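Local coordinates for protein methionyl-tRNA formyltransferase (PDB 1ZGH) that probably transfers a formyl group from 10-formyltetrahydrofolate to the amino group of the methionine carried by initiator tRNA, at residues M105-F110 against F145-L150; S131-K134 against I139-G142; L82-S87 against I166-M171; S115-L120 against E158-A163; K39-K44 against R162-I167. All blocks are in the same frame, centred on the assembly; numbering follows the deposited sequence.

Interaction 1. Residues M105-F110 against F145-L150; sequences MTDLPF and FFKRDL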
# COMPACT_ATOMS: atom_id res chain seq x y z
N MSE A 105 -5.65 2.36 0.09
CA MSE A 105 -6.34 1.78 1.25
C MSE A 105 -7.12 2.77 2.10
O MSE A 105 -7.18 2.65 3.33
CB MSE A 105 -5.37 0.96 2.12
CG MSE A 105 -4.30 1.72 2.82
SE MSE A 105 -3.59 0.56 4.32
CE MSE A 105 -2.99 -0.93 3.29
N THR A 106 -7.75 3.75 1.46
CA THR A 106 -8.69 4.60 2.17
C THR A 106 -10.05 4.60 1.46
O THR A 106 -10.19 4.20 0.28
CB THR A 106 -8.18 6.04 2.30
OG1 THR A 106 -8.22 6.70 1.02
CG2 THR A 106 -6.77 6.06 2.87
N ASP A 107 -11.04 5.03 2.22
CA ASP A 107 -12.41 5.16 1.77
C ASP A 107 -12.56 6.52 1.02
O ASP A 107 -13.14 7.48 1.52
CB ASP A 107 -13.33 5.03 3.01
CG ASP A 107 -14.81 4.83 2.63
OD1 ASP A 107 -15.13 4.80 1.43
OD2 ASP A 107 -15.66 4.70 3.56
N LEU A 108 -12.03 6.56 -0.20
CA LEU A 108 -11.92 7.81 -0.98
C LEU A 108 -13.28 8.45 -1.24
O LEU A 108 -14.25 7.71 -1.46
CB LEU A 108 -11.20 7.54 -2.31
CG LEU A 108 -9.70 7.30 -2.20
CD1 LEU A 108 -9.16 6.70 -3.50
CD2 LEU A 108 -8.98 8.57 -1.87
N PRO A 109 -13.37 9.81 -1.24
CA PRO A 109 -12.31 10.84 -1.19
C PRO A 109 -11.68 11.14 0.19
O PRO A 109 -10.80 12.00 0.28
CB PRO A 109 -13.01 12.08 -1.73
CG PRO A 109 -14.43 11.92 -1.25
CD PRO A 109 -14.71 10.42 -1.33
N PHE A 110 -12.09 10.43 1.25
CA PHE A 110 -11.35 10.51 2.52
C PHE A 110 -9.97 9.87 2.33
O PHE A 110 -9.84 8.77 1.82
CB PHE A 110 -12.10 9.82 3.67
CG PHE A 110 -11.32 9.77 4.95
CD1 PHE A 110 -11.32 10.86 5.83
CD2 PHE A 110 -10.55 8.66 5.28
CE1 PHE A 110 -10.57 10.83 7.02
CE2 PHE A 110 -9.80 8.62 6.48
CZ PHE A 110 -9.83 9.72 7.34
N PHE A 145 -13.41 2.16 -9.25
CA PHE A 145 -14.02 0.95 -9.79
C PHE A 145 -14.93 0.29 -8.76
O PHE A 145 -16.08 -0.04 -9.06
CB PHE A 145 -12.96 -0.07 -10.22
CG PHE A 145 -12.14 0.35 -11.41
CD1 PHE A 145 -12.60 0.11 -12.70
CD2 PHE A 145 -10.91 0.97 -11.24
CE1 PHE A 145 -11.82 0.47 -13.82
CE2 PHE A 145 -10.14 1.35 -12.34
CZ PHE A 145 -10.59 1.09 -13.63
N PHE A 146 -14.39 0.08 -7.54
CA PHE A 146 -15.13 -0.46 -6.38
C PHE A 146 -14.19 -0.57 -5.14
O PHE A 146 -12.98 -0.32 -5.23
CB PHE A 146 -15.81 -1.81 -6.69
CG PHE A 146 -14.85 -2.91 -7.13
CD1 PHE A 146 -14.26 -3.75 -6.20
CD2 PHE A 146 -14.54 -3.09 -8.47
CE1 PHE A 146 -13.37 -4.75 -6.59
CE2 PHE A 146 -13.67 -4.10 -8.87
CZ PHE A 146 -13.07 -4.92 -7.93
N LYS A 147 -14.77 -0.93 -3.99
CA LYS A 147 -14.10 -0.94 -2.70
C LYS A 147 -14.33 -2.26 -1.97
O LYS A 147 -15.33 -2.93 -2.23
CB LYS A 147 -14.62 0.19 -1.79
CG LYS A 147 -14.38 1.58 -2.34
CD LYS A 147 -14.97 2.67 -1.45
CE LYS A 147 -14.81 4.03 -2.09
NZ LYS A 147 -15.30 5.12 -1.21
N ARG A 148 -13.39 -2.61 -1.09
CA ARG A 148 -13.54 -3.76 -0.18
C ARG A 148 -13.06 -3.37 1.22
O ARG A 148 -12.15 -2.55 1.35
CB ARG A 148 -12.72 -4.96 -0.68
CG ARG A 148 -13.20 -5.55 -2.00
CD ARG A 148 -14.53 -6.27 -1.87
NE ARG A 148 -15.05 -6.67 -3.19
CZ ARG A 148 -16.04 -6.07 -3.85
NH1 ARG A 148 -16.70 -5.03 -3.35
NH2 ARG A 148 -16.42 -6.55 -5.03
N ASP A 149 -13.68 -3.94 2.26
CA ASP A 149 -13.28 -3.68 3.65
C ASP A 149 -11.91 -4.27 4.02
O ASP A 149 -11.49 -5.32 3.47
CB ASP A 149 -14.30 -4.24 4.64
CG ASP A 149 -15.66 -3.55 4.57
OD1 ASP A 149 -15.74 -2.35 4.20
OD2 ASP A 149 -16.67 -4.22 4.88
N LEU A 150 -11.22 -3.58 4.92
CA LEU A 150 -9.91 -3.99 5.43
C LEU A 150 -9.76 -3.61 6.90
O LEU A 150 -9.91 -2.44 7.27
CB LEU A 150 -8.77 -3.33 4.63
CG LEU A 150 -7.34 -3.61 5.13
CD1 LEU A 150 -6.88 -5.08 4.96
CD2 LEU A 150 -6.38 -2.67 4.50
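A salt bridge and a hydrogen bond from one lysine, Lys-147, tie the loop after strand 100-104 to edge strand 144-151 of the central sheet; Met-105 and Leu-150 add a small apolar touch. The lysine chain is extended beyond CG and crosses the Asp-107 side chain at about a right angle. Its NZ lies 2.7 Å from Asp-107 OD1, a salt bridge in which NZ meets OD1 nearly along its C-O bond, and 2.8 Å from the carbonyl O of Leu-108. That second bond lies in the carbonyl plane, with a C=O...N angle of 146°. Asp-107 presents its carboxylate with CG anti to the backbone N (chi1 -167°), while its backbone forms the centre of an inverse gamma turn. The loop is also tied internally: Thr-106 OG1 donates to Phe-110 O over 2.7 Å, bridging the cis peptide before Pro-109. At the other end the methyl CE of Met-105, a selenomethionine, sits 4.0 Å from Leu-150 CD2. Around these residues, strand 127-134 supplies Ser-131 and Lys-129 beside Lys-147, helix 116-122 packs Pro-116 and Leu-117 on Met-105, and helix 156-178 adds Phe-160 to the same selenomethionine.

Interaction 2. Residues S131-K134 against I139-G142; sequences SAIK and IDTG
Ile-133 and Lys-134, at the end of strand 127-134, meet Asp-140 and Gly-142 in the loop that returns to antiparallel strand 144-151, so the contact lies inside a long hairpin connection of the formyltransferase domain. Van der Waals contacts of an apolar side chain with loop atoms, mostly polar, come first. The ethyl branch of Ile-133 reaches across to Asp-140, with its terminal CD1 3.9 Å from Asp-140 OD1 and 4.0 Å from Asp-140 CA. Chi1 of 69° turns CG1 between the backbone N and the carbonyl carbon, while CG2 stays beside the N and lies 4.0 Å from Gly-142 O; Ile-133 CB is 3.9 Å from that same oxygen. The second kind of interaction is a CA-H...O contact: Gly-142 CA approaches Lys-134 O at 3.2 Å, with an angle of 148° at the hydrogen. Here the CA atoms of Lys-134 and Gly-142 are 5.1 Å apart. No conventional hydrogen bond links the two segments. The polar groups of the loop turn to other partners: Asp-140 OD2 accepts from Gly-113 N, and Gln-185 NE2 serves both Asp-140 O and Gly-142 O. The Asp-140 side chain also touches His-104 of strand 100-104. The strand thus contributes mainly shape, through the side chain of Ile-133 and one carbonyl, whereas the carboxylate is probably oriented more by its bond from Gly-113 N than by the isoleucine methyl.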
# COMPACT_ATOMS: atom_id res chain seq x y z
N SER A 131 -9.77 1.01 -2.09
CA SER A 131 -10.39 1.53 -3.29
C SER A 131 -9.52 1.25 -4.51
O SER A 131 -8.34 1.65 -4.57
CB SER A 131 -10.62 3.05 -3.19
OG SER A 131 -11.29 3.41 -2.02
N ALA A 132 -10.10 0.55 -5.48
CA ALA A 132 -9.47 0.39 -6.79
C ALA A 132 -9.86 1.61 -7.62
O ALA A 132 -11.06 1.88 -7.81
CB ALA A 132 -9.91 -0.90 -7.44
N ILE A 133 -8.85 2.37 -8.07
CA ILE A 133 -9.07 3.61 -8.81
C ILE A 133 -8.25 3.70 -10.09
O ILE A 133 -7.17 3.13 -10.19
CB ILE A 133 -8.74 4.86 -7.97
CG1 ILE A 133 -7.23 4.95 -7.69
CG2 ILE A 133 -9.53 4.81 -6.67
CD1 ILE A 133 -6.83 6.19 -6.93
N LYS A 134 -8.78 4.43 -11.05
CA LYS A 134 -8.13 4.65 -12.33
C LYS A 134 -7.23 5.86 -12.18
O LYS A 134 -7.70 6.98 -11.93
CB LYS A 134 -9.16 4.93 -13.44
CG LYS A 134 -8.54 4.87 -14.83
CD LYS A 134 -9.51 5.19 -15.90
CE LYS A 134 -8.81 5.24 -17.25
NZ LYS A 134 -9.80 5.15 -18.36
N ILE A 139 -3.55 13.51 -7.24
CA ILE A 139 -3.25 12.70 -6.06
C ILE A 139 -4.49 11.94 -5.63
O ILE A 139 -5.35 12.47 -4.92
CB ILE A 139 -2.75 13.57 -4.88
CG1 ILE A 139 -1.54 14.42 -5.27
CG2 ILE A 139 -2.41 12.69 -3.68
CD1 ILE A 139 -0.26 13.64 -5.40
N ASP A 140 -4.61 10.71 -6.09
CA ASP A 140 -5.68 9.79 -5.71
C ASP A 140 -7.09 10.36 -5.98
O ASP A 140 -8.02 10.11 -5.22
CB ASP A 140 -5.51 9.35 -4.25
CG ASP A 140 -4.21 8.56 -4.03
OD1 ASP A 140 -3.88 7.68 -4.85
OD2 ASP A 140 -3.52 8.83 -3.05
N THR A 141 -7.22 11.10 -7.09
CA THR A 141 -8.47 11.75 -7.48
C THR A 141 -9.27 10.94 -8.51
O THR A 141 -10.38 11.30 -8.86
CB THR A 141 -8.18 13.14 -8.11
OG1 THR A 141 -7.08 13.01 -9.02
CG2 THR A 141 -7.81 14.16 -7.04
N GLY A 142 -8.71 9.82 -8.96
CA GLY A 142 -9.28 9.03 -10.03
C GLY A 142 -10.60 8.35 -9.74
O GLY A 142 -10.95 8.07 -8.59

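Interaction 3. Residues L82-S87 against I166-M171; sequences LFPHWS and IIFNDM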
# COMPACT_ATOMS: atom_id res chain seq x y z
N LEU A 82 -1.99 -3.04 -13.31
CA LEU A 82 -2.47 -3.18 -11.95
C LEU A 82 -1.31 -2.87 -11.00
O LEU A 82 -0.26 -3.45 -11.14
CB LEU A 82 -2.96 -4.61 -11.71
CG LEU A 82 -4.04 -5.06 -12.74
CD1 LEU A 82 -4.27 -6.54 -12.74
CD2 LEU A 82 -5.31 -4.36 -12.43
N PHE A 83 -1.54 -1.99 -10.02
CA PHE A 83 -0.49 -1.60 -9.07
C PHE A 83 -0.90 -1.97 -7.61
O PHE A 83 -1.50 -1.16 -6.94
CB PHE A 83 -0.28 -0.08 -9.16
CG PHE A 83 0.24 0.41 -10.48
CD1 PHE A 83 -0.63 0.66 -11.56
CD2 PHE A 83 1.59 0.67 -10.65
CE1 PHE A 83 -0.14 1.15 -12.78
CE2 PHE A 83 2.09 1.13 -11.86
CZ PHE A 83 1.23 1.39 -12.92
N PRO A 84 -0.65 -3.22 -7.16
CA PRO A 84 -0.96 -3.55 -5.75
C PRO A 84 -0.21 -2.70 -4.74
O PRO A 84 -0.80 -2.28 -3.74
CB PRO A 84 -0.54 -5.00 -5.64
CG PRO A 84 -0.66 -5.52 -7.03
CD PRO A 84 -0.23 -4.41 -7.91
N HIS A 85 1.07 -2.45 -5.02
CA HIS A 85 1.86 -1.48 -4.29
C HIS A 85 2.98 -0.95 -5.16
O HIS A 85 3.82 -1.69 -5.67
CB HIS A 85 2.50 -2.10 -3.02
CG HIS A 85 3.25 -1.08 -2.21
ND1 HIS A 85 4.59 -0.84 -2.37
CD2 HIS A 85 2.80 -0.11 -1.38
CE1 HIS A 85 4.96 0.17 -1.60
NE2 HIS A 85 3.89 0.63 -0.98
N TRP A 86 3.02 0.35 -5.34
CA TRP A 86 4.03 0.91 -6.21
C TRP A 86 4.51 2.23 -5.64
O TRP A 86 3.74 3.13 -5.38
CB TRP A 86 3.45 1.13 -7.60
CG TRP A 86 4.44 1.42 -8.69
CD1 TRP A 86 4.60 2.61 -9.33
CD2 TRP A 86 5.36 0.51 -9.30
NE1 TRP A 86 5.58 2.51 -10.28
CE2 TRP A 86 6.05 1.23 -10.30
CE3 TRP A 86 5.66 -0.85 -9.11
CZ2 TRP A 86 7.03 0.65 -11.10
CZ3 TRP A 86 6.66 -1.43 -9.91
CH2 TRP A 86 7.32 -0.68 -10.89
N SER A 87 5.83 2.34 -5.64
CA SER A 87 6.56 3.32 -4.86
C SER A 87 6.78 4.63 -5.61
O SER A 87 6.82 5.71 -5.00
CB SER A 87 7.91 2.66 -4.48
OG SER A 87 7.75 1.21 -4.48
N ILE A 166 -6.62 -9.67 -0.24
CA ILE A 166 -7.90 -9.14 -0.74
C ILE A 166 -7.78 -8.68 -2.19
O ILE A 166 -8.67 -8.94 -3.02
CB ILE A 166 -8.43 -8.00 0.19
CG1 ILE A 166 -8.82 -8.60 1.55
CG2 ILE A 166 -9.63 -7.25 -0.47
CD1 ILE A 166 -9.13 -7.58 2.70
N ILE A 167 -6.68 -8.00 -2.52
CA ILE A 167 -6.48 -7.45 -3.82
C ILE A 167 -6.36 -8.57 -4.87
O ILE A 167 -7.01 -8.56 -5.95
CB ILE A 167 -5.26 -6.52 -3.85
CG1 ILE A 167 -5.61 -5.21 -3.14
CG2 ILE A 167 -4.83 -6.21 -5.30
CD1 ILE A 167 -4.39 -4.31 -2.84
N PHE A 168 -5.52 -9.55 -4.55
CA PHE A 168 -5.23 -10.65 -5.48
C PHE A 168 -6.31 -11.72 -5.57
O PHE A 168 -6.52 -12.26 -6.66
CB PHE A 168 -3.88 -11.29 -5.18
CG PHE A 168 -2.71 -10.50 -5.73
CD1 PHE A 168 -2.36 -10.61 -7.06
CD2 PHE A 168 -1.98 -9.63 -4.92
CE1 PHE A 168 -1.29 -9.87 -7.60
CE2 PHE A 168 -0.90 -8.89 -5.43
CZ PHE A 168 -0.56 -9.03 -6.80
N ASN A 169 -6.98 -12.01 -4.46
CA ASN A 169 -7.96 -13.12 -4.47
C ASN A 169 -9.36 -12.66 -4.82
O ASN A 169 -10.12 -13.43 -5.37
CB ASN A 169 -7.96 -13.85 -3.13
CG ASN A 169 -6.66 -14.64 -2.87
OD1 ASN A 169 -5.75 -14.68 -3.71
ND2 ASN A 169 -6.60 -15.27 -1.72
N ASP A 170 -9.68 -11.39 -4.55
CA ASP A 170 -11.04 -10.87 -4.73
C ASP A 170 -11.09 -9.75 -5.77
O ASP A 170 -11.80 -9.87 -6.78
CB ASP A 170 -11.58 -10.40 -3.38
CG ASP A 170 -12.97 -9.78 -3.46
OD1 ASP A 170 -13.44 -9.29 -2.40
OD2 ASP A 170 -13.61 -9.78 -4.55
N MSE A 171 -10.33 -8.68 -5.56
CA MSE A 171 -10.49 -7.47 -6.36
C MSE A 171 -10.01 -7.61 -7.83
O MSE A 171 -10.76 -7.24 -8.74
CB MSE A 171 -9.85 -6.27 -5.68
CG MSE A 171 -10.44 -6.01 -4.30
SE MSE A 171 -9.71 -4.42 -3.48
CE MSE A 171 -10.89 -3.05 -4.28
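Pro-84, in the segment 82-87 that runs on from strand 80-83, packs against Ile-167 and Phe-168 on helix 156-178. Starting at CB, the proline meets two partners: Phe-168 CE2 at 3.9 Å, and Ile-167 CG2, a looser neighbour at 4.5 Å. One atom further, Pro-84 CG makes the main approach, 3.5 Å from Phe-168 CZ and 3.7 Å from Phe-168 CE2, so the far end of the benzyl group meets the outer corner of the pyrrolidine. The two side chains stand at about a right angle to each other. Phe-168 has CG anti to its carbonyl carbon (chi1 -80°), which carries the ring across from the helix toward the proline. Ile-167 CD1 also comes within 4.2 Å of the carbonyl O of Pro-84. The helix widens just here: Ile-166 O accepts from both Asp-170 N and Met-171 N, the second over 3.0 Å, which marks a pi-type turn. Helix 40-52 borders the same site, with Asn-42 touching Pro-84 and Asn-45 and Ala-46 touching Phe-168. All three contact residues are buried; no hydrogen bond crosses, and the side chains meet carbon to carbon, an arrangement typical of helices layered on the parallel strands of a Rossmann-like alpha/beta domain.

Interaction 4. Residues S115-L120 against E158-A163; sequences SPLQNL and EIFMRA
Leu-117 carries the apolar contact between helix 116-122 and helix 156-178, splitting its two methyls between Ile-159 and Phe-160. Chi1 of 174° carries CG toward the other helix, and chi2 of 58° divides the methyls, Leu-117 CD1 lying 3.9 Å from Ile-159 CD1 and 4.0 Å from Ile-159 CG2. The helices are not in close backbone contact: the nearest CA pair, Leu-117 and Ile-159, is 8.6 Å apart, and the side chains fill the gap. A CH-pi interaction accounts for the other branch. Leu-117 CD2 lies over one face of the Phe-160 ring, 4.2 Å from its centroid and 25° off the normal, shifted toward the CZ rim; Leu-117 CB lies 4.0 Å from Phe-160 CZ. The packing joins helix 116-122, which precedes strand 127-134 in the formyltransferase alpha/beta domain, to the long helix that follows its edge strand 144-151. Phe-160 also meets the ring of Tyr-223. Polar interactions stay within the short helix or lead outward. Ser-115 holds the N-cap position without a side-chain capping bond, its OG being paired with Arg-195 N, while its carbonyl O accepts from Asn-119 N at 2.9 Å. Gln-118 NE2 bonds to Met-217 O.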
# COMPACT_ATOMS: atom_id res chain seq x y z
N SER A 115 1.45 7.71 2.63
CA SER A 115 1.56 6.87 3.83
C SER A 115 0.20 6.56 4.46
O SER A 115 -0.05 6.88 5.64
CB SER A 115 2.52 7.52 4.83
OG SER A 115 3.68 8.00 4.18
N PRO A 116 -0.71 6.00 3.66
CA PRO A 116 -2.07 5.89 4.18
C PRO A 116 -2.15 5.02 5.43
O PRO A 116 -2.93 5.35 6.31
CB PRO A 116 -2.87 5.34 2.98
CG PRO A 116 -1.85 4.68 2.10
CD PRO A 116 -0.59 5.49 2.27
N LEU A 117 -1.37 3.95 5.55
CA LEU A 117 -1.51 3.08 6.72
C LEU A 117 -1.19 3.81 8.02
O LEU A 117 -1.96 3.76 8.97
CB LEU A 117 -0.66 1.80 6.61
CG LEU A 117 -0.69 0.97 7.91
CD1 LEU A 117 -2.11 0.57 8.30
CD2 LEU A 117 0.12 -0.26 7.68
N GLN A 118 -0.05 4.50 8.04
CA GLN A 118 0.39 5.26 9.18
C GLN A 118 -0.55 6.43 9.45
O GLN A 118 -0.90 6.69 10.60
CB GLN A 118 1.84 5.75 9.00
CG GLN A 118 2.89 4.65 8.90
CD GLN A 118 2.94 3.93 7.55
OE1 GLN A 118 2.57 4.52 6.54
NE2 GLN A 118 3.39 2.65 7.53
N ASN A 119 -1.03 7.09 8.39
CA ASN A 119 -2.01 8.16 8.57
C ASN A 119 -3.35 7.67 9.17
O ASN A 119 -3.95 8.34 10.02
CB ASN A 119 -2.23 8.89 7.26
CG ASN A 119 -1.23 10.02 7.05
OD1 ASN A 119 -1.17 10.98 7.87
ND2 ASN A 119 -0.45 9.94 5.98
N LEU A 120 -3.77 6.45 8.79
CA LEU A 120 -5.00 5.84 9.34
C LEU A 120 -4.84 5.42 10.82
O LEU A 120 -5.71 5.70 11.64
CB LEU A 120 -5.40 4.62 8.51
CG LEU A 120 -5.91 4.95 7.10
CD1 LEU A 120 -5.84 3.67 6.23
CD2 LEU A 120 -7.31 5.53 7.15
N GLU A 158 1.72 -7.37 8.49
CA GLU A 158 0.50 -8.18 8.60
C GLU A 158 -0.68 -7.54 7.85
O GLU A 158 -1.42 -8.19 7.12
CB GLU A 158 0.15 -8.43 10.09
CG GLU A 158 1.01 -9.51 10.75
CD GLU A 158 0.95 -9.50 12.29
OE1 GLU A 158 0.34 -8.58 12.84
OE2 GLU A 158 1.53 -10.40 12.92
N ILE A 159 -0.79 -6.23 7.98
CA ILE A 159 -1.89 -5.49 7.36
C ILE A 159 -1.70 -5.44 5.84
O ILE A 159 -2.64 -5.65 5.09
CB ILE A 159 -1.99 -4.04 7.95
CG1 ILE A 159 -2.43 -4.10 9.43
CG2 ILE A 159 -2.94 -3.16 7.10
CD1 ILE A 159 -2.12 -2.81 10.20
N PHE A 160 -0.48 -5.17 5.39
CA PHE A 160 -0.18 -5.15 3.95
C PHE A 160 -0.39 -6.53 3.31
O PHE A 160 -0.90 -6.63 2.19
CB PHE A 160 1.22 -4.59 3.65
CG PHE A 160 1.37 -3.14 3.89
CD1 PHE A 160 0.42 -2.23 3.44
CD2 PHE A 160 2.52 -2.65 4.48
CE1 PHE A 160 0.60 -0.88 3.64
CE2 PHE A 160 2.69 -1.31 4.67
CZ PHE A 160 1.74 -0.43 4.23
N MSE A 161 -0.02 -7.59 4.02
CA MSE A 161 -0.29 -8.94 3.50
C MSE A 161 -1.79 -9.28 3.47
O MSE A 161 -2.26 -9.94 2.56
CB MSE A 161 0.51 -10.01 4.28
CG MSE A 161 2.01 -9.82 4.12
SE MSE A 161 2.98 -11.27 5.05
CE MSE A 161 2.51 -10.99 6.69
N ARG A 162 -2.53 -8.83 4.47
CA ARG A 162 -3.98 -8.98 4.51
C ARG A 162 -4.63 -8.23 3.32
O ARG A 162 -5.50 -8.78 2.64
CB ARG A 162 -4.48 -8.43 5.87
CG ARG A 162 -5.96 -8.57 6.15
CD ARG A 162 -6.29 -7.93 7.55
NE ARG A 162 -5.46 -8.46 8.63
CZ ARG A 162 -4.96 -7.78 9.65
NH1 ARG A 162 -5.25 -6.50 9.81
NH2 ARG A 162 -4.18 -8.40 10.54
N ALA A 163 -4.17 -7.02 3.05
CA ALA A 163 -4.66 -6.22 1.94
C ALA A 163 -4.34 -6.88 0.60
O ALA A 163 -5.19 -6.96 -0.30
CB ALA A 163 -4.06 -4.85 2.00

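Interaction 5. Residues K39-K44 against R162-I167; sequences KSWNIK and RASKII
Asn-42 and Ser-164 bring their CA atoms to 6.3 Å, the closest CA pair of segments 39-44 and 162-167. Helix 40-52 is the connection of a beta-alpha-beta crossover between the neighbouring parallel strands 31-36 and 57-62, so the contact joins two helices of the Rossmann-like domain. Lys-39 occupies the N-cap position, which puts the contact in the first turn of that helix. A small residue on the other helix suits this short separation: Ser-164 has OG anti to the backbone N (chi1 -171°), and this hydroxyl donates to Asn-42 OD1 over 2.7 Å. The C=O...O angle is 148°, with the donor tilted 23° from the carbonyl plane. The amide is held at both ends, since Asn-42 ND2 bonds to Thr-38 O, consistent with the assigned orientation of the amide. Ser-164 OG takes a further hydrogen bond from Asn-45 ND2, about one turn along, so the buried hydroxyl both donates and accepts. Trp-41 lines the other part of the contact. Lys-39 CB lies 3.6 Å above one face of the Trp-41 indole near the rim, whereas the edge near CD1 faces the serine: Trp-41 CD1 sits 3.8 Å from Ser-164 CB.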
# COMPACT_ATOMS: atom_id res chain seq x y z
N LYS A 39 7.45 -5.13 -2.85
CA LYS A 39 7.31 -5.87 -1.58
C LYS A 39 7.20 -7.34 -1.83
O LYS A 39 6.48 -7.78 -2.74
CB LYS A 39 6.18 -5.39 -0.69
CG LYS A 39 6.19 -3.88 -0.41
CD LYS A 39 7.48 -3.38 0.32
CE LYS A 39 7.23 -2.00 0.88
NZ LYS A 39 8.42 -1.40 1.57
N SER A 40 7.93 -8.11 -1.05
CA SER A 40 8.05 -9.54 -1.27
C SER A 40 6.68 -10.24 -1.36
O SER A 40 6.48 -11.12 -2.19
CB SER A 40 8.92 -10.17 -0.15
OG SER A 40 8.32 -10.01 1.13
N TRP A 41 5.74 -9.87 -0.49
CA TRP A 41 4.45 -10.61 -0.44
C TRP A 41 3.63 -10.33 -1.73
O TRP A 41 2.97 -11.22 -2.26
CB TRP A 41 3.65 -10.28 0.84
CG TRP A 41 3.45 -8.81 1.08
CD1 TRP A 41 2.46 -8.04 0.57
CD2 TRP A 41 4.30 -7.93 1.83
NE1 TRP A 41 2.61 -6.73 0.99
CE2 TRP A 41 3.75 -6.64 1.74
CE3 TRP A 41 5.45 -8.13 2.60
CZ2 TRP A 41 4.30 -5.55 2.42
CZ3 TRP A 41 6.02 -7.06 3.22
CH2 TRP A 41 5.44 -5.78 3.14
N ASN A 42 3.71 -9.11 -2.25
CA ASN A 42 2.98 -8.75 -3.46
C ASN A 42 3.56 -9.46 -4.67
O ASN A 42 2.84 -9.92 -5.53
CB ASN A 42 3.03 -7.24 -3.72
CG ASN A 42 2.17 -6.44 -2.74
OD1 ASN A 42 1.03 -6.81 -2.48
ND2 ASN A 42 2.72 -5.37 -2.20
N ILE A 43 4.89 -9.52 -4.73
CA ILE A 43 5.57 -10.21 -5.83
C ILE A 43 5.24 -11.70 -5.83
O ILE A 43 4.99 -12.30 -6.89
CB ILE A 43 7.09 -9.97 -5.75
CG1 ILE A 43 7.40 -8.48 -5.94
CG2 ILE A 43 7.82 -10.83 -6.82
CD1 ILE A 43 8.86 -8.12 -5.59
N LYS A 44 5.29 -12.32 -4.66
CA LYS A 44 4.92 -13.72 -4.50
C LYS A 44 3.49 -13.91 -5.00
O LYS A 44 3.22 -14.85 -5.71
CB LYS A 44 5.05 -14.18 -3.04
CG LYS A 44 4.40 -15.58 -2.73
CD LYS A 44 4.45 -16.00 -1.22
CE LYS A 44 3.73 -15.04 -0.23
NZ LYS A 44 2.23 -14.93 -0.36
N ARG A 162 -2.53 -8.83 4.47
CA ARG A 162 -3.98 -8.98 4.51
C ARG A 162 -4.63 -8.23 3.32
O ARG A 162 -5.50 -8.78 2.64
CB ARG A 162 -4.48 -8.43 5.87
CG ARG A 162 -5.96 -8.57 6.15
CD ARG A 162 -6.29 -7.93 7.55
NE ARG A 162 -5.46 -8.46 8.63
CZ ARG A 162 -4.96 -7.78 9.65
NH1 ARG A 162 -5.25 -6.50 9.81
NH2 ARG A 162 -4.18 -8.40 10.54
N ALA A 163 -4.17 -7.02 3.05
CA ALA A 163 -4.66 -6.22 1.94
C ALA A 163 -4.34 -6.88 0.60
O ALA A 163 -5.19 -6.96 -0.30
CB ALA A 163 -4.06 -4.85 2.00
N SER A 164 -3.10 -7.35 0.48
CA SER A 164 -2.60 -7.99 -0.74
C SER A 164 -3.46 -9.20 -1.09
O SER A 164 -3.84 -9.40 -2.26
CB SER A 164 -1.13 -8.38 -0.58
OG SER A 164 -0.58 -8.81 -1.82
N LYS A 165 -3.79 -10.00 -0.06
CA LYS A 165 -4.64 -11.15 -0.25
C LYS A 165 -6.05 -10.75 -0.77
O LYS A 165 -6.58 -11.39 -1.66
CB LYS A 165 -4.70 -12.00 1.02
CG LYS A 165 -5.53 -13.25 0.93
CD LYS A 165 -5.23 -14.24 2.12
CE LYS A 165 -6.30 -15.28 2.30
NZ LYS A 165 -5.85 -16.43 3.19
N ILE A 166 -6.62 -9.67 -0.24
CA ILE A 166 -7.90 -9.14 -0.74
C ILE A 166 -7.78 -8.68 -2.19
O ILE A 166 -8.67 -8.94 -3.02
CB ILE A 166 -8.43 -8.00 0.19
CG1 ILE A 166 -8.82 -8.60 1.55
CG2 ILE A 166 -9.63 -7.25 -0.47
CD1 ILE A 166 -9.13 -7.58 2.70
N ILE A 167 -6.68 -8.00 -2.52
CA ILE A 167 -6.48 -7.45 -3.82
C ILE A 167 -6.36 -8.57 -4.87
O ILE A 167 -7.01 -8.56 -5.95
CB ILE A 167 -5.26 -6.52 -3.85
CG1 ILE A 167 -5.61 -5.21 -3.14
CG2 ILE A 167 -4.83 -6.21 -5.30
CD1 ILE A 167 -4.39 -4.31 -2.84

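Helix 156-178 is used in succession by interactions 4, 5 and 3; 4 and 5 share Arg-162 and Ala-163, 5 and 3 share Ile-166 and Ile-167. Centres of interactions 3 and 5 are about 7 Å apart, and those of 4 and 5 about 11 Å. Interactions 1 and 2, about 9 Å between centres, involve the antiparallel strands 144-151 and 127-134 of the six-stranded sheet; a probable hydrogen bond between Thr-106 O and Ser-131 OG, 2.7 Å, joins them. Along the chain interaction 2 is nested within 1, and 1 within both 3 and 5, while 1 and 4 alternate. One local hairpin contact and four longer closures together tie loops, sheet and one long helix into a single alpha/beta domain.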